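Side-chain contact in VP4 CORE protein (Bluetongue virus, PDB 2JHP), which caps viral mRNA as a multifunctional enzyme of the inner core, combining several steps of cap synthesis in a single chain: residues R108-M113 and D492-M497. Numbering follows the deposited sequence.
Sequences RRRIRM and DPAWAM. With GUN (guanine), chain E.
Met-113 and Asp-492 bring the two backbones nearest, with CA atoms 6.2 Å apart, where the last part of helix 99-112 meets the start of the short helix 493-496. Asp-492 is the N-cap of that second helix: its OD1 accepts two weak capping bonds, from Ala-494 N at 3.1 Å and from the more distant Trp-495 N. The same carboxylate forms a salt bridge across the contact, Arg-110 NH1 donating to Asp-492 OD2 at 2.6 Å. The bond is bent, with an angle of 137° at the hydrogen. NH1 comes to the syn side of OD2 but 34° out of the carboxylate plane, and the two flat groups are turned 65° against each other. With its CG anti to the backbone N, Arg-110 sets that carbon beside Asp-492 OD2, and bends at chi2 and chi3 then bring NH1 back to the carboxylate, while the CB of Ala-494 lies at the guanidinium edge. Asp-47 pairs with NH2, so acids grip both terminal nitrogens, which should favour a charged arginine. On the aliphatic side of the aspartate, Met-113 SD rests 4.2 Å from Asp-492 CB. One turn into the capped helix, Trp-495 belongs to a guanine pocket, with Arg-114 in cation-pi contact and Tyr-446 edge-to-face against its ring. The indole presents its edge to the base, and Trp-495 NE1 lies 2.8 Å from guanine N2.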
loop_
_atom_site.group_PDB
_atom_site.type_symbol
_atom_site.label_atom_id
_atom_site.label_comp_id
_atom_site.label_asym_id
_atom_site.label_seq_id
_atom_site.Cartn_x
_atom_site.Cartn_y
_atom_site.Cartn_z
ATOM N N ARG A 108 -4.117 -10.407 -16.463
ATOM C CA ARG A 108 -4.897 -9.268 -15.967
ATOM C C ARG A 108 -5.305 -9.469 -14.510
ATOM O O ARG A 108 -5.050 -8.597 -13.659
ATOM C CB ARG A 108 -6.138 -9.006 -16.829
ATOM C CG ARG A 108 -5.843 -8.517 -18.228
ATOM C CD ARG A 108 -7.122 -8.164 -18.951
ATOM N NE ARG A 108 -7.023 -8.451 -20.380
ATOM C CZ ARG A 108 -7.616 -9.478 -20.987
ATOM N NH1 ARG A 108 -8.372 -10.328 -20.297
ATOM N NH2 ARG A 108 -7.461 -9.650 -22.299
ATOM N N ARG A 109 -5.910 -10.621 -14.210
ATOM C CA ARG A 109 -6.322 -10.899 -12.831
ATOM C C ARG A 109 -5.101 -10.966 -11.931
ATOM O O ARG A 109 -5.130 -10.542 -10.787
ATOM C CB ARG A 109 -7.151 -12.177 -12.719
ATOM C CG ARG A 109 -7.424 -12.585 -11.270
ATOM C CD ARG A 109 -8.610 -11.871 -10.631
ATOM N NE ARG A 109 -9.822 -12.652 -10.870
ATOM C CZ ARG A 109 -10.678 -12.448 -11.870
ATOM N NH1 ARG A 109 -11.737 -13.235 -11.993
ATOM N NH2 ARG A 109 -10.487 -11.461 -12.745
ATOM N N ARG A 110 -3.998 -11.454 -12.476
ATOM C CA ARG A 110 -2.741 -11.470 -11.739
ATOM C C ARG A 110 -2.268 -10.049 -11.316
ATOM O O ARG A 110 -1.837 -9.844 -10.174
ATOM C CB ARG A 110 -1.684 -12.180 -12.561
ATOM C CG ARG A 110 -0.681 -12.848 -11.730
ATOM C CD ARG A 110 -0.796 -14.330 -11.827
ATOM N NE ARG A 110 0.309 -14.938 -12.564
ATOM C CZ ARG A 110 1.556 -15.080 -12.131
ATOM N NH1 ARG A 110 1.973 -14.655 -10.948
ATOM N NH2 ARG A 110 2.399 -15.675 -12.910
ATOM N N ILE A 111 -2.362 -9.081 -12.230
ATOM C CA ILE A 111 -2.032 -7.686 -11.912
ATOM C C ILE A 111 -2.962 -7.122 -10.840
ATOM O O ILE A 111 -2.523 -6.376 -9.960
ATOM C CB ILE A 111 -2.051 -6.762 -13.163
ATOM C CG1 ILE A 111 -0.869 -7.084 -14.087
ATOM C CG2 ILE A 111 -2.022 -5.283 -12.734
ATOM C CD1 ILE A 111 -0.852 -6.285 -15.383
ATOM N N ARG A 112 -4.240 -7.492 -10.903
ATOM C CA ARG A 112 -5.208 -7.079 -9.880
ATOM C C ARG A 112 -4.929 -7.654 -8.483
ATOM O O ARG A 112 -5.273 -7.032 -7.485
ATOM C CB ARG A 112 -6.635 -7.411 -10.314
ATOM C CG ARG A 112 -7.127 -6.620 -11.532
ATOM C CD ARG A 112 -7.586 -5.204 -11.161
ATOM N NE ARG A 112 -7.795 -4.360 -12.337
ATOM C CZ ARG A 112 -8.903 -4.349 -13.077
ATOM N NH1 ARG A 112 -9.926 -5.144 -12.776
ATOM N NH2 ARG A 112 -8.991 -3.541 -14.130
ATOM N N MET A 113 -4.289 -8.821 -8.418
ATOM C CA MET A 113 -4.003 -9.495 -7.140
ATOM C C MET A 113 -2.922 -8.824 -6.309
ATOM O O MET A 113 -2.778 -9.129 -5.125
ATOM C CB MET A 113 -3.568 -10.940 -7.366
ATOM C CG MET A 113 -4.632 -11.868 -7.857
ATOM S SD MET A 113 -3.982 -13.536 -7.947
ATOM C CE MET A 113 -4.917 -14.080 -9.342
ATOM N N ASP A 492 -0.801 -13.458 -5.064
ATOM C CA ASP A 492 0.073 -14.076 -6.022
ATOM C C ASP A 492 1.435 -14.302 -5.362
ATOM O O ASP A 492 2.193 -13.360 -5.121
ATOM C CB ASP A 492 0.124 -13.185 -7.278
ATOM C CG ASP A 492 1.193 -13.587 -8.265
ATOM O OD1 ASP A 492 1.879 -14.623 -8.094
ATOM O OD2 ASP A 492 1.353 -12.826 -9.240
ATOM N N PRO A 493 1.723 -15.567 -5.018
ATOM C CA PRO A 493 2.974 -15.907 -4.329
ATOM C C PRO A 493 4.263 -15.467 -5.049
ATOM O O PRO A 493 5.213 -15.028 -4.387
ATOM C CB PRO A 493 2.874 -17.429 -4.173
ATOM C CG PRO A 493 1.366 -17.678 -4.126
ATOM C CD PRO A 493 0.857 -16.750 -5.187
ATOM N N ALA A 494 4.292 -15.562 -6.376
ATOM C CA ALA A 494 5.442 -15.095 -7.157
ATOM C C ALA A 494 5.691 -13.592 -6.953
ATOM O O ALA A 494 6.825 -13.153 -6.731
ATOM C CB ALA A 494 5.245 -15.407 -8.621
ATOM N N TRP A 495 4.616 -12.815 -7.015
ATOM C CA TRP A 495 4.686 -11.392 -6.800
ATOM C C TRP A 495 5.227 -11.082 -5.408
ATOM O O TRP A 495 6.211 -10.362 -5.271
ATOM C CB TRP A 495 3.310 -10.751 -7.007
ATOM C CG TRP A 495 3.338 -9.293 -6.742
ATOM C CD1 TRP A 495 2.809 -8.648 -5.661
ATOM C CD2 TRP A 495 3.975 -8.285 -7.542
ATOM N NE1 TRP A 495 3.061 -7.301 -5.749
ATOM C CE2 TRP A 495 3.762 -7.048 -6.897
ATOM C CE3 TRP A 495 4.667 -8.303 -8.759
ATOM C CZ2 TRP A 495 4.237 -5.831 -7.419
ATOM C CZ3 TRP A 495 5.138 -7.097 -9.282
ATOM C CH2 TRP A 495 4.926 -5.879 -8.606
ATOM N N ALA A 496 4.578 -11.638 -4.387
ATOM C CA ALA A 496 4.997 -11.507 -2.988
ATOM C C ALA A 496 6.496 -11.774 -2.842
ATOM O O ALA A 496 7.186 -11.055 -2.139
ATOM C CB ALA A 496 4.183 -12.449 -2.104
ATOM N N MET A 497 6.984 -12.771 -3.574
ATOM C CA MET A 497 8.388 -13.170 -3.557
ATOM C C MET A 497 9.380 -12.230 -4.242
ATOM O O MET A 497 10.582 -12.472 -4.179
ATOM C CB MET A 497 8.537 -14.595 -4.080
ATOM C CG MET A 497 8.221 -15.635 -3.028
ATOM S SD MET A 497 8.168 -17.316 -3.625
ATOM C CE MET A 497 9.865 -17.775 -3.384
HETATM N N9 GUN E . -0.851 -1.827 -3.063
HETATM C C8 GUN E . -0.593 -0.557 -3.373
HETATM N N7 GUN E . 0.599 -0.486 -3.972
HETATM C C5 GUN E . 1.105 -1.716 -4.050
HETATM C C6 GUN E . 2.293 -2.238 -4.565
HETATM O O6 GUN E . 3.131 -1.502 -5.084
HETATM N N1 GUN E . 2.526 -3.618 -4.486
HETATM C C2 GUN E . 1.551 -4.428 -3.884
HETATM N N2 GUN E . 1.735 -5.731 -3.794
HETATM N N3 GUN E . 0.419 -3.890 -3.398
HETATM C C4 GUN E . 0.177 -2.571 -3.467
#